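CELL WALL surface anchor family protein (PDB 2WW8) probably acts as the pilus adhesin (RrgA) of Streptococcus pneumoniae, mediating recognition of and attachment to host cells. Local coordinates at residues 49-57 with 724-733; 734-742 with 786-795. All blocks are in the same frame, centred on the assembly; numbering follows the deposited sequence.

Interaction 1: residues 49-57 with 724-733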
ATOM      1  N   LYS A  49      -0.810  13.523 -38.653  1.00 18.04           N
ATOM      2  CA  LYS A  49      -0.745  12.336 -39.510  1.00 16.58           C
ATOM      3  C   LYS A  49      -2.046  12.042 -40.256  1.00 16.80           C
ATOM      4  O   LYS A  49      -3.125  12.125 -39.667  1.00 17.70           O
ATOM      5  CB  LYS A  49      -0.335  11.087 -38.740  1.00 15.90           C
ATOM      6  CG  LYS A  49      -0.292   9.848 -39.622  1.00 13.21           C
ATOM      7  CD  LYS A  49      -0.078   8.619 -38.790  1.00 10.69           C
ATOM      8  CE  LYS A  49       0.132   7.388 -39.616  1.00 13.78           C
ATOM      9  NZ  LYS A  49       0.823   6.331 -38.819  1.00 13.93           N
ATOM     10  N   VAL A  50      -1.947  11.696 -41.538  1.00 15.51           N
ATOM     11  CA  VAL A  50      -3.108  11.293 -42.340  1.00 14.78           C
ATOM     12  C   VAL A  50      -2.732  10.181 -43.320  1.00 14.16           C
ATOM     13  O   VAL A  50      -1.616  10.161 -43.834  1.00 14.39           O
ATOM     14  CB  VAL A  50      -3.788  12.497 -43.032  1.00 14.84           C
ATOM     15  CG1 VAL A  50      -2.896  13.105 -44.121  1.00 14.17           C
ATOM     16  CG2 VAL A  50      -5.160  12.099 -43.565  1.00 13.82           C
ATOM     17  N   VAL A  51      -3.639   9.240 -43.546  1.00 13.05           N
ATOM     18  CA  VAL A  51      -3.357   8.086 -44.396  1.00 13.44           C
ATOM     19  C   VAL A  51      -4.473   7.993 -45.462  1.00 14.12           C
ATOM     20  O   VAL A  51      -5.646   8.232 -45.146  1.00 13.52           O
ATOM     21  CB  VAL A  51      -3.220   6.790 -43.525  1.00 13.78           C
ATOM     22  CG1 VAL A  51      -3.202   5.500 -44.360  1.00 12.20           C
ATOM     23  CG2 VAL A  51      -2.012   6.864 -42.567  1.00 12.66           C
ATOM     24  N   ILE A  52      -4.120   7.689 -46.717  1.00 14.58           N
ATOM     25  CA  ILE A  52      -5.109   7.502 -47.795  1.00 14.62           C
ATOM     26  C   ILE A  52      -5.012   6.128 -48.445  1.00 14.66           C
ATOM     27  O   ILE A  52      -3.941   5.710 -48.881  1.00 13.85           O
ATOM     28  CB  ILE A  52      -5.056   8.548 -48.925  1.00 14.56           C
ATOM     29  CG1 ILE A  52      -5.018   9.987 -48.399  1.00 14.68           C
ATOM     30  CG2 ILE A  52      -6.306   8.419 -49.779  1.00 14.04           C
ATOM     31  CD1 ILE A  52      -3.618  10.595 -48.319  1.00 14.61           C
ATOM     32  N   LYS A  53      -6.147   5.439 -48.470  1.00 15.48           N
ATOM     33  CA  LYS A  53      -6.313   4.165 -49.159  1.00 16.89           C
ATOM     34  C   LYS A  53      -7.150   4.410 -50.413  1.00 17.50           C
ATOM     35  O   LYS A  53      -8.065   5.251 -50.378  1.00 16.87           O
ATOM     36  CB  LYS A  53      -7.062   3.138 -48.303  1.00 17.00           C
ATOM     37  CG  LYS A  53      -6.250   2.507 -47.193  1.00 19.72           C
ATOM     38  CD  LYS A  53      -7.013   1.363 -46.553  1.00 22.57           C
ATOM     39  CE  LYS A  53      -6.069   0.586 -45.662  1.00 27.02           C
ATOM     40  NZ  LYS A  53      -6.604  -0.789 -45.459  1.00 30.99           N
ATOM     41  N   GLU A  54      -6.825   3.668 -51.482  1.00 17.40           N
ATOM     42  CA  GLU A  54      -7.627   3.626 -52.718  1.00 18.18           C
ATOM     43  C   GLU A  54      -8.124   2.219 -53.060  1.00 18.64           C
ATOM     44  O   GLU A  54      -7.337   1.264 -53.110  1.00 18.34           O
ATOM     45  CB  GLU A  54      -6.860   4.239 -53.887  1.00 17.37           C
ATOM     46  CG  GLU A  54      -6.370   5.662 -53.623  1.00 17.88           C
ATOM     47  CD  GLU A  54      -6.338   6.518 -54.879  1.00 21.33           C
ATOM     48  OE1 GLU A  54      -6.307   5.921 -55.985  1.00 20.33           O
ATOM     49  OE2 GLU A  54      -6.339   7.767 -54.756  1.00 19.31           O
ATOM     50  N   THR A  55      -9.436   2.096 -53.259  1.00 19.79           N
ATOM     51  CA  THR A  55     -10.011   0.841 -53.763  1.00 22.17           C
ATOM     52  C   THR A  55     -10.611   0.951 -55.186  1.00 23.39           C
ATOM     53  O   THR A  55     -10.880   2.049 -55.686  1.00 23.18           O
ATOM     54  CB  THR A  55     -11.063   0.235 -52.798  1.00 21.54           C
ATOM     55  OG1 THR A  55     -12.196   1.117 -52.708  1.00 20.26           O
ATOM     56  CG2 THR A  55     -10.442  -0.068 -51.424  1.00 22.83           C
ATOM     57  N   GLY A  56     -10.829  -0.193 -55.829  1.00 25.61           N
ATOM     58  CA  GLY A  56     -11.395  -0.245 -57.174  1.00 28.67           C
ATOM     59  C   GLY A  56     -12.265  -1.478 -57.325  1.00 30.99           C
ATOM     60  O   GLY A  56     -13.205  -1.649 -56.547  1.00 30.87           O
ATOM     61  N   GLU A  57     -11.930  -2.312 -58.315  1.00 32.96           N
ATOM     62  CA  GLU A  57     -12.607  -3.569 -58.685  1.00 34.85           C
ATOM     63  C   GLU A  57     -13.448  -4.248 -57.598  1.00 35.48           C
ATOM     64  O   GLU A  57     -12.939  -5.118 -56.878  1.00 35.98           O
ATOM     65  CB  GLU A  57     -11.591  -4.578 -59.250  1.00 35.13           C
ATOM     66  CG  GLU A  57     -12.102  -5.454 -60.412  1.00 37.08           C
ATOM     67  CD  GLU A  57     -12.521  -4.662 -61.659  1.00 39.58           C
ATOM     68  OE1 GLU A  57     -12.553  -3.410 -61.608  1.00 41.51           O
ATOM     69  OE2 GLU A  57     -12.829  -5.282 -62.706  1.00 37.84           O
ATOM     70  N   TYR A 724      -5.352   8.361 -35.889  1.00 15.59           N
ATOM     71  CA  TYR A 724      -5.171   9.135 -37.114  1.00 16.74           C
ATOM     72  C   TYR A 724      -6.313   8.865 -38.093  1.00 16.61           C
ATOM     73  O   TYR A 724      -6.866   7.767 -38.117  1.00 16.16           O
ATOM     74  CB  TYR A 724      -3.779   8.929 -37.729  1.00 16.03           C
ATOM     75  CG  TYR A 724      -3.573   7.520 -38.192  1.00 17.66           C
ATOM     76  CD1 TYR A 724      -4.105   7.098 -39.413  1.00 17.72           C
ATOM     77  CD2 TYR A 724      -2.880   6.610 -37.405  1.00 18.56           C
ATOM     78  CE1 TYR A 724      -3.949   5.801 -39.838  1.00 18.21           C
ATOM     79  CE2 TYR A 724      -2.707   5.301 -37.831  1.00 20.15           C
ATOM     80  CZ  TYR A 724      -3.244   4.918 -39.054  1.00 19.77           C
ATOM     81  OH  TYR A 724      -3.108   3.632 -39.507  1.00 22.23           O
ATOM     82  N   PRO A 725      -6.677   9.884 -38.887  1.00 17.59           N
ATOM     83  CA  PRO A 725      -7.656   9.693 -39.974  1.00 18.11           C
ATOM     84  C   PRO A 725      -7.134   8.910 -41.182  1.00 18.58           C
ATOM     85  O   PRO A 725      -6.014   9.161 -41.650  1.00 18.59           O
ATOM     86  CB  PRO A 725      -8.057  11.124 -40.370  1.00 17.49           C
ATOM     87  CG  PRO A 725      -6.909  11.971 -39.934  1.00 17.54           C
ATOM     88  CD  PRO A 725      -6.204  11.278 -38.784  1.00 16.76           C
ATOM     89  N   GLU A 726      -7.952   7.963 -41.645  1.00 18.92           N
ATOM     90  CA  GLU A 726      -7.747   7.203 -42.873  1.00 19.16           C
ATOM     91  C   GLU A 726      -8.910   7.432 -43.851  1.00 19.55           C
ATOM     92  O   GLU A 726     -10.039   6.975 -43.629  1.00 19.34           O
ATOM     93  CB  GLU A 726      -7.521   5.719 -42.564  1.00 18.38           C
ATOM     94  CG  GLU A 726      -7.632   4.816 -43.763  1.00 20.26           C
ATOM     95  CD  GLU A 726      -8.130   3.448 -43.365  1.00 22.32           C
ATOM     96  OE1 GLU A 726      -7.274   2.719 -42.818  1.00 22.28           O
ATOM     97  OE2 GLU A 726      -9.330   3.121 -43.596  1.00 18.63           O
ATOM     98  N   ILE A 727      -8.631   8.170 -44.922  1.00 20.27           N
ATOM     99  CA  ILE A 727      -9.573   8.264 -46.044  1.00 20.82           C
ATOM    100  C   ILE A 727      -9.465   7.066 -46.981  1.00 20.49           C
ATOM    101  O   ILE A 727      -8.371   6.670 -47.389  1.00 19.94           O
ATOM    102  CB  ILE A 727      -9.401   9.496 -46.924  1.00 20.49           C
ATOM    103  CG1 ILE A 727      -9.442  10.761 -46.083  1.00 21.97           C
ATOM    104  CG2 ILE A 727     -10.582   9.567 -47.871  1.00 21.78           C
ATOM    105  CD1 ILE A 727      -8.330  11.710 -46.425  1.00 25.67           C
ATOM    106  N   THR A 728     -10.623   6.491 -47.289  1.00 20.34           N
ATOM    107  CA  THR A 728     -10.727   5.478 -48.318  1.00 20.28           C
ATOM    108  C   THR A 728     -11.371   6.128 -49.553  1.00 20.67           C
ATOM    109  O   THR A 728     -12.472   6.698 -49.501  1.00 19.64           O
ATOM    110  CB  THR A 728     -11.428   4.199 -47.830  1.00 19.99           C
ATOM    111  OG1 THR A 728     -10.650   3.654 -46.762  1.00 20.48           O
ATOM    112  CG2 THR A 728     -11.518   3.143 -48.949  1.00 20.66           C
ATOM    113  N   ILE A 729     -10.629   6.072 -50.653  1.00 20.03           N
ATOM    114  CA  ILE A 729     -11.151   6.552 -51.936  1.00 20.85           C
ATOM    115  C   ILE A 729     -11.555   5.397 -52.834  1.00 20.17           C
ATOM    116  O   ILE A 729     -10.737   4.538 -53.178  1.00 19.44           O
ATOM    117  CB  ILE A 729     -10.212   7.520 -52.653  1.00 20.28           C
ATOM    118  CG1 ILE A 729     -10.306   8.890 -51.970  1.00 21.10           C
ATOM    119  CG2 ILE A 729     -10.646   7.658 -54.105  1.00 21.69           C
ATOM    120  CD1 ILE A 729      -9.057   9.726 -52.112  1.00 21.14           C
ATOM    121  N   SER A 730     -12.847   5.394 -53.151  1.00 21.07           N
ATOM    122  CA  SER A 730     -13.384   4.545 -54.209  1.00 21.75           C
ATOM    123  C   SER A 730     -13.133   5.142 -55.599  1.00 21.23           C
ATOM    124  O   SER A 730     -13.688   6.174 -55.972  1.00 21.03           O
ATOM    125  CB  SER A 730     -14.873   4.302 -53.978  1.00 21.99           C
ATOM    126  OG  SER A 730     -15.003   3.360 -52.939  1.00 25.21           O
ATOM    127  N   LYS A 731     -12.284   4.487 -56.376  1.00 21.15           N
ATOM    128  CA  LYS A 731     -11.887   5.046 -57.665  1.00 21.13           C
ATOM    129  C   LYS A 731     -12.759   4.467 -58.799  1.00 21.90           C
ATOM    130  O   LYS A 731     -13.216   3.316 -58.696  1.00 21.69           O
ATOM    131  CB  LYS A 731     -10.381   4.810 -57.834  1.00 21.21           C
ATOM    132  CG  LYS A 731      -9.478   5.797 -57.093  1.00 19.92           C
ATOM    133  CD  LYS A 731      -8.589   6.624 -58.058  1.00 23.01           C
ATOM    134  CE  LYS A 731      -9.141   7.994 -58.491  1.00 23.35           C
ATOM    135  NZ  LYS A 731      -9.584   8.975 -57.434  1.00 25.02           N
ATOM    136  N   GLU A 732     -13.021   5.258 -59.848  1.00 22.04           N
ATOM    137  CA  GLU A 732     -13.757   4.763 -61.034  1.00 22.55           C
ATOM    138  C   GLU A 732     -12.782   4.312 -62.127  1.00 20.93           C
ATOM    139  O   GLU A 732     -11.926   5.086 -62.568  1.00 19.13           O
ATOM    140  CB  GLU A 732     -14.735   5.787 -61.660  1.00 23.29           C
ATOM    141  CG  GLU A 732     -15.493   6.737 -60.720  1.00 27.39           C
ATOM    142  CD  GLU A 732     -16.772   6.144 -60.118  1.00 33.17           C
ATOM    143  OE1 GLU A 732     -17.650   5.688 -60.888  1.00 34.10           O
ATOM    144  OE2 GLU A 732     -16.916   6.152 -58.864  1.00 36.48           O
ATOM    145  N   LYS A 733     -12.912   3.060 -62.556  1.00 20.33           N
ATOM    146  CA  LYS A 733     -12.203   2.601 -63.751  1.00 20.05           C
ATOM    147  C   LYS A 733     -12.362   3.632 -64.878  1.00 19.51           C
ATOM    148  O   LYS A 733     -13.473   4.091 -65.160  1.00 18.77           O
ATOM    149  CB  LYS A 733     -12.759   1.251 -64.199  1.00 19.94           C
ATOM    150  CG  LYS A 733     -11.773   0.367 -64.938  1.00 20.63           C
ATOM    151  CD  LYS A 733     -11.161  -0.673 -64.014  1.00 22.00           C
ATOM    152  CE  LYS A 733     -10.814  -1.924 -64.799  1.00 23.88           C
ATOM    153  NZ  LYS A 733     -10.689  -3.068 -63.865  1.00 24.65           N
TER
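Ile52 and Ile729 pack on the buried face of a parallel strand pair, 49-55 beside 724-730. Their side chains lie next to each other and point the same way, with Ile52 CG2 3.8 Å from Ile729 CD1. Ile727 CD1 adds to this layer, and Phe67 and Val129 of facing strands close over it. Beneath it a continuous ladder of six backbone hydrogen bonds runs from Val51 to Lys731. Lys53 bonds strand 724-730 twice: its N gives to Ile727 O and its O takes Ile729 N at 2.7 Å, the two residues flanking Thr728. The strands sit at the centre of a four-stranded mixed sheet of a prealbumin-like (CNA_B) domain. Strand 724-730, some 670 residues further on, returns to complete this sheet. On the other face, Lys49 runs fully extended (chi1 179°) across the Tyr724 ring. Its CE sits over the ring centre, 3.9 Å from the centroid, while NZ makes an off-centre cation-pi contact and a salt bridge to Glu139. Val51 CG2 also touches this ring, 3.5 Å from Tyr724 CE1. The far end is looser: Thr728 and Ser730 are exposed, and Glu57 OE1 meets Lys733 NZ at 2.9 Å in a salt bridge whose hydrogen bond is weak.

Interaction 2: residues 734-742 with 786-795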
ATOM      1  N   LYS A 734     -11.257   4.034 -65.501  1.00 19.71           N
ATOM      2  CA  LYS A 734     -11.360   4.921 -66.667  1.00 19.91           C
ATOM      3  C   LYS A 734     -11.626   4.171 -67.961  1.00 19.57           C
ATOM      4  O   LYS A 734     -11.129   3.065 -68.196  1.00 18.44           O
ATOM      5  CB  LYS A 734     -10.208   5.922 -66.803  1.00 19.93           C
ATOM      6  CG  LYS A 734      -8.795   5.360 -66.839  1.00 20.22           C
ATOM      7  CD  LYS A 734      -8.153   5.508 -68.214  1.00 19.30           C
ATOM      8  CE  LYS A 734      -7.693   6.924 -68.519  1.00 18.82           C
ATOM      9  NZ  LYS A 734      -8.843   7.859 -68.417  1.00 17.03           N
ATOM     10  N   LEU A 735     -12.455   4.792 -68.789  1.00 20.33           N
ATOM     11  CA  LEU A 735     -12.761   4.191 -70.078  1.00 21.34           C
ATOM     12  C   LEU A 735     -12.182   5.001 -71.249  1.00 22.40           C
ATOM     13  O   LEU A 735     -11.959   6.212 -71.166  1.00 22.18           O
ATOM     14  CB  LEU A 735     -14.269   3.908 -70.206  1.00 20.96           C
ATOM     15  CG  LEU A 735     -14.861   2.960 -69.146  1.00 20.36           C
ATOM     16  CD1 LEU A 735     -16.373   3.114 -69.093  1.00 19.12           C
ATOM     17  CD2 LEU A 735     -14.446   1.479 -69.281  1.00 18.95           C
ATOM     18  N   GLY A 736     -11.936   4.316 -72.360  1.00 23.48           N
ATOM     19  CA  GLY A 736     -11.365   4.970 -73.527  1.00 23.69           C
ATOM     20  C   GLY A 736     -12.305   5.866 -74.316  1.00 24.67           C
ATOM     21  O   GLY A 736     -13.533   5.679 -74.334  1.00 23.63           O
ATOM     22  N   ASP A 737     -11.671   6.830 -74.981  1.00 24.80           N
ATOM     23  CA  ASP A 737     -12.304   7.674 -75.984  1.00 25.61           C
ATOM     24  C   ASP A 737     -11.348   8.080 -77.122  1.00 25.10           C
ATOM     25  O   ASP A 737     -10.131   8.200 -76.930  1.00 24.36           O
ATOM     26  CB  ASP A 737     -12.930   8.895 -75.315  1.00 27.07           C
ATOM     27  CG  ASP A 737     -11.892   9.870 -74.802  1.00 31.86           C
ATOM     28  OD1 ASP A 737     -11.083   9.526 -73.905  1.00 35.07           O
ATOM     29  OD2 ASP A 737     -11.889  11.003 -75.325  1.00 38.15           O
ATOM     30  N   ILE A 738     -11.912   8.285 -78.314  1.00 22.94           N
ATOM     31  CA  ILE A 738     -11.150   8.553 -79.529  1.00 21.84           C
ATOM     32  C   ILE A 738     -12.138   9.149 -80.543  1.00 20.86           C
ATOM     33  O   ILE A 738     -13.306   8.745 -80.621  1.00 20.63           O
ATOM     34  CB  ILE A 738     -10.393   7.292 -80.055  1.00 21.38           C
ATOM     35  CG1 ILE A 738      -9.527   7.663 -81.265  1.00 21.40           C
ATOM     36  CG2 ILE A 738     -11.355   6.123 -80.384  1.00 22.40           C
ATOM     37  CD1 ILE A 738      -8.341   6.718 -81.510  1.00 20.48           C
ATOM     38  N   GLU A 739     -11.685  10.156 -81.276  1.00 18.80           N
ATOM     39  CA  GLU A 739     -12.537  10.842 -82.236  1.00 17.52           C
ATOM     40  C   GLU A 739     -11.779  10.973 -83.563  1.00 17.02           C
ATOM     41  O   GLU A 739     -10.580  11.284 -83.550  1.00 16.58           O
ATOM     42  CB  GLU A 739     -12.874  12.227 -81.715  1.00 17.03           C
ATOM     43  CG  GLU A 739     -13.759  12.992 -82.665  1.00 18.69           C
ATOM     44  CD  GLU A 739     -14.130  14.314 -82.063  1.00 25.21           C
ATOM     45  OE1 GLU A 739     -13.342  15.280 -82.204  1.00 27.17           O
ATOM     46  OE2 GLU A 739     -15.200  14.341 -81.410  1.00 22.06           O
ATOM     47  N   PHE A 740     -12.482  10.752 -84.674  1.00 16.35           N
ATOM     48  CA  PHE A 740     -11.918  10.814 -86.028  1.00 15.63           C
ATOM     49  C   PHE A 740     -12.751  11.869 -86.773  1.00 16.35           C
ATOM     50  O   PHE A 740     -13.950  12.067 -86.488  1.00 15.75           O
ATOM     51  CB  PHE A 740     -12.070   9.479 -86.766  1.00 15.93           C
ATOM     52  CG  PHE A 740     -11.388   8.292 -86.113  1.00 16.20           C
ATOM     53  CD1 PHE A 740     -12.026   7.516 -85.148  1.00 15.86           C
ATOM     54  CD2 PHE A 740     -10.122   7.906 -86.510  1.00 14.78           C
ATOM     55  CE1 PHE A 740     -11.392   6.406 -84.562  1.00 15.89           C
ATOM     56  CE2 PHE A 740      -9.491   6.792 -85.928  1.00 14.49           C
ATOM     57  CZ  PHE A 740     -10.129   6.027 -84.960  1.00 15.95           C
ATOM     58  N   ILE A 741     -12.107  12.572 -87.702  1.00 15.27           N
ATOM     59  CA  ILE A 741     -12.804  13.513 -88.553  1.00 14.19           C
ATOM     60  C   ILE A 741     -12.722  12.955 -89.971  1.00 15.08           C
ATOM     61  O   ILE A 741     -11.615  12.747 -90.519  1.00 13.10           O
ATOM     62  CB  ILE A 741     -12.220  14.919 -88.490  1.00 14.97           C
ATOM     63  CG1 ILE A 741     -12.265  15.452 -87.056  1.00 17.22           C
ATOM     64  CG2 ILE A 741     -13.021  15.863 -89.421  1.00 12.78           C
ATOM     65  CD1 ILE A 741     -10.936  15.793 -86.487  1.00 22.31           C
ATOM     66  N   LYS A 742     -13.903  12.682 -90.541  1.00 16.14           N
ATOM     67  CA  LYS A 742     -14.003  12.259 -91.943  1.00 14.84           C
ATOM     68  C   LYS A 742     -13.810  13.483 -92.849  1.00 15.66           C
ATOM     69  O   LYS A 742     -14.524  14.483 -92.689  1.00 14.93           O
ATOM     70  CB  LYS A 742     -15.386  11.670 -92.246  1.00 15.49           C
ATOM     71  CG  LYS A 742     -15.437  11.086 -93.697  1.00 11.45           C
ATOM     72  CD  LYS A 742     -14.674   9.744 -93.725  1.00 12.04           C
ATOM     73  CE  LYS A 742     -14.748   9.027 -95.080  1.00 16.90           C
ATOM     74  NZ  LYS A 742     -14.303   9.945 -96.165  1.00 15.19           N
ATOM     75  N   ASP A 786     -19.718  18.540 -89.274  1.00 22.36           N
ATOM     76  CA  ASP A 786     -18.359  18.610 -88.720  1.00 21.66           C
ATOM     77  C   ASP A 786     -17.459  17.423 -89.080  1.00 21.04           C
ATOM     78  O   ASP A 786     -16.260  17.456 -88.817  1.00 21.42           O
ATOM     79  CB  ASP A 786     -18.389  18.826 -87.198  1.00 22.23           C
ATOM     80  CG  ASP A 786     -19.076  17.681 -86.439  1.00 23.61           C
ATOM     81  OD1 ASP A 786     -19.340  16.591 -86.996  1.00 24.33           O
ATOM     82  OD2 ASP A 786     -19.380  17.861 -85.243  1.00 26.03           O
ATOM     83  N   GLY A 787     -18.010  16.384 -89.702  1.00 20.61           N
ATOM     84  CA  GLY A 787     -17.230  15.220 -90.113  1.00 19.83           C
ATOM     85  C   GLY A 787     -16.913  14.254 -88.979  1.00 19.52           C
ATOM     86  O   GLY A 787     -16.271  13.223 -89.205  1.00 18.87           O
ATOM     87  N   LYS A 788     -17.356  14.577 -87.762  1.00 19.85           N
ATOM     88  CA  LYS A 788     -16.904  13.836 -86.570  1.00 19.22           C
ATOM     89  C   LYS A 788     -17.523  12.481 -86.305  1.00 18.67           C
ATOM     90  O   LYS A 788     -18.735  12.326 -86.335  1.00 19.18           O
ATOM     91  CB  LYS A 788     -17.016  14.681 -85.304  1.00 19.12           C
ATOM     92  CG  LYS A 788     -16.049  15.835 -85.320  1.00 18.66           C
ATOM     93  CD  LYS A 788     -16.138  16.618 -84.041  1.00 21.25           C
ATOM     94  CE  LYS A 788     -15.100  17.729 -84.020  1.00 22.56           C
ATOM     95  NZ  LYS A 788     -15.679  18.761 -83.110  1.00 23.91           N
ATOM     96  N   LEU A 789     -16.666  11.504 -86.055  1.00 18.47           N
ATOM     97  CA  LEU A 789     -17.053  10.235 -85.458  1.00 19.02           C
ATOM     98  C   LEU A 789     -16.481  10.110 -84.051  1.00 19.19           C
ATOM     99  O   LEU A 789     -15.291   9.813 -83.891  1.00 20.28           O
ATOM    100  CB  LEU A 789     -16.464   9.101 -86.272  1.00 18.08           C
ATOM    101  CG  LEU A 789     -17.040   8.937 -87.677  1.00 18.90           C
ATOM    102  CD1 LEU A 789     -16.064   8.059 -88.382  1.00 19.20           C
ATOM    103  CD2 LEU A 789     -18.446   8.357 -87.681  1.00 18.91           C
ATOM    104  N   THR A 790     -17.328  10.310 -83.047  1.00 19.29           N
ATOM    105  CA  THR A 790     -16.916  10.442 -81.644  1.00 18.86           C
ATOM    106  C   THR A 790     -17.292   9.190 -80.842  1.00 19.86           C
ATOM    107  O   THR A 790     -18.492   8.916 -80.647  1.00 19.87           O
ATOM    108  CB  THR A 790     -17.561  11.695 -81.019  1.00 19.12           C
ATOM    109  OG1 THR A 790     -17.124  12.843 -81.756  1.00 17.85           O
ATOM    110  CG2 THR A 790     -17.164  11.861 -79.521  1.00 18.29           C
ATOM    111  N   PHE A 791     -16.265   8.456 -80.403  1.00 19.36           N
ATOM    112  CA  PHE A 791     -16.395   7.279 -79.540  1.00 20.25           C
ATOM    113  C   PHE A 791     -15.906   7.525 -78.099  1.00 20.89           C
ATOM    114  O   PHE A 791     -14.827   8.077 -77.884  1.00 19.94           O
ATOM    115  CB  PHE A 791     -15.664   6.092 -80.160  1.00 19.75           C
ATOM    116  CG  PHE A 791     -15.991   5.903 -81.617  1.00 21.64           C
ATOM    117  CD1 PHE A 791     -17.300   5.690 -82.020  1.00 22.72           C
ATOM    118  CD2 PHE A 791     -15.002   5.971 -82.570  1.00 19.91           C
ATOM    119  CE1 PHE A 791     -17.601   5.539 -83.360  1.00 22.74           C
ATOM    120  CE2 PHE A 791     -15.296   5.790 -83.916  1.00 22.61           C
ATOM    121  CZ  PHE A 791     -16.602   5.585 -84.300  1.00 21.08           C
ATOM    122  N   LYS A 792     -16.714   7.138 -77.116  1.00 20.97           N
ATOM    123  CA  LYS A 792     -16.342   7.328 -75.707  1.00 21.53           C
ATOM    124  C   LYS A 792     -16.920   6.159 -74.903  1.00 21.02           C
ATOM    125  O   LYS A 792     -17.689   5.367 -75.457  1.00 20.33           O
ATOM    126  CB  LYS A 792     -16.806   8.706 -75.205  1.00 21.38           C
ATOM    127  CG  LYS A 792     -18.295   8.780 -74.917  1.00 23.66           C
ATOM    128  CD  LYS A 792     -18.854  10.188 -75.153  1.00 28.28           C
ATOM    129  CE  LYS A 792     -20.307  10.255 -74.668  1.00 30.17           C
ATOM    130  NZ  LYS A 792     -20.364  10.910 -73.306  1.00 32.48           N
ATOM    131  N   ASN A 793     -16.535   6.044 -73.630  1.00 20.72           N
ATOM    132  CA  ASN A 793     -16.976   4.945 -72.755  1.00 20.23           C
ATOM    133  C   ASN A 793     -16.611   3.558 -73.295  1.00 18.87           C
ATOM    134  O   ASN A 793     -17.390   2.608 -73.196  1.00 16.02           O
ATOM    135  CB  ASN A 793     -18.480   5.012 -72.444  1.00 20.87           C
ATOM    136  CG  ASN A 793     -18.938   6.400 -72.025  1.00 23.56           C
ATOM    137  OD1 ASN A 793     -18.323   7.062 -71.183  1.00 20.50           O
ATOM    138  ND2 ASN A 793     -20.034   6.851 -72.628  1.00 27.06           N
ATOM    139  N   LEU A 794     -15.420   3.466 -73.886  1.00 18.46           N
ATOM    140  CA  LEU A 794     -14.970   2.234 -74.522  1.00 18.56           C
ATOM    141  C   LEU A 794     -14.190   1.333 -73.562  1.00 18.43           C
ATOM    142  O   LEU A 794     -13.225   1.785 -72.954  1.00 18.03           O
ATOM    143  CB  LEU A 794     -14.107   2.557 -75.741  1.00 17.93           C
ATOM    144  CG  LEU A 794     -14.667   3.310 -76.954  1.00 17.52           C
ATOM    145  CD1 LEU A 794     -13.527   3.376 -77.960  1.00 13.73           C
ATOM    146  CD2 LEU A 794     -15.914   2.648 -77.577  1.00 15.40           C
ATOM    147  N   SER A 795     -14.609   0.072 -73.460  1.00 18.90           N
ATOM    148  CA  SER A 795     -13.925  -0.960 -72.667  1.00 20.38           C
ATOM    149  C   SER A 795     -12.567  -1.335 -73.254  1.00 20.70           C
ATOM    150  O   SER A 795     -12.294  -1.102 -74.445  1.00 19.61           O
ATOM    151  CB  SER A 795     -14.747  -2.249 -72.631  1.00 20.06           C
ATOM    152  OG  SER A 795     -16.130  -1.941 -72.640  1.00 23.52           O
TER
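Glu739 reaches Thr790 because its chain is fully extended, with CG opposite the backbone N (chi1 -180°), while chi1 of Thr790 (-60°) sets OG1 beside its own backbone N. Across this non-hydrogen-bonded pair Thr790 OG1 and Glu739 OE2 come within 2.5 Å. That is too short for an ordinary hydrogen bond, so the exact geometry is doubtful. The extended Lys788 chain passes the same carboxylate, its CE 3.5 Å from Glu739 OE1, but its amine stays beyond salt-bridge range. This face is largely exposed.

The other face is buried. The Phe740 and Phe791 side chains cross at about a right angle, and Phe740 CD1 comes to the edge of the Phe791 ring, 3.9 Å from its CE2. Leu801 packs on both side chains. Ile738 CG2 touches Phe791 CD2 and Leu794 CD1. The strands 736-742 and 788-792 are antiparallel neighbours in a four-stranded mixed sheet of the second prealbumin-like (CNA_B) domain, with 788-794 at its edge.

At one end the pairing slips by a residue. Asn793 and Leu794 both face Gly736, forming a G1 beta bulge. Gly736 N bonds Leu794 O at 2.9 Å, and Leu794 N returns a bond to Gly736 O. At the other end Asp786 OD1 takes Lys788 N at 2.9 Å in an Asx turn, from above the carboxylate plane. Gly787 O receives Lys742 N there. Lys742 NZ is joined covalently to Asn854 CG, an intramolecular isopeptide bond that ties strand 736-744 to strand 849-854.

Both contacts lie in four-stranded mixed sheets of prealbumin-like domains, about 31 Å apart between centres. Interaction 1 pairs two central strands in parallel, distant in sequence. Interaction 2 pairs an inner strand with the edge strand, antiparallel and only 44 residues away. The buried face is mainly isoleucine in interaction 1, with Glu54 at its end, and mixes phenylalanine with leucine and isoleucine in interaction 2. The second face is partly buried in interaction 1, where Val51, Tyr724 and Glu726 are all buried, but mostly at the surface in interaction 2. The bulge belongs to interaction 2 alone. The chain runs directly from 724-733 into 734-742, so the strand completing one domain leads into the first strand of the next.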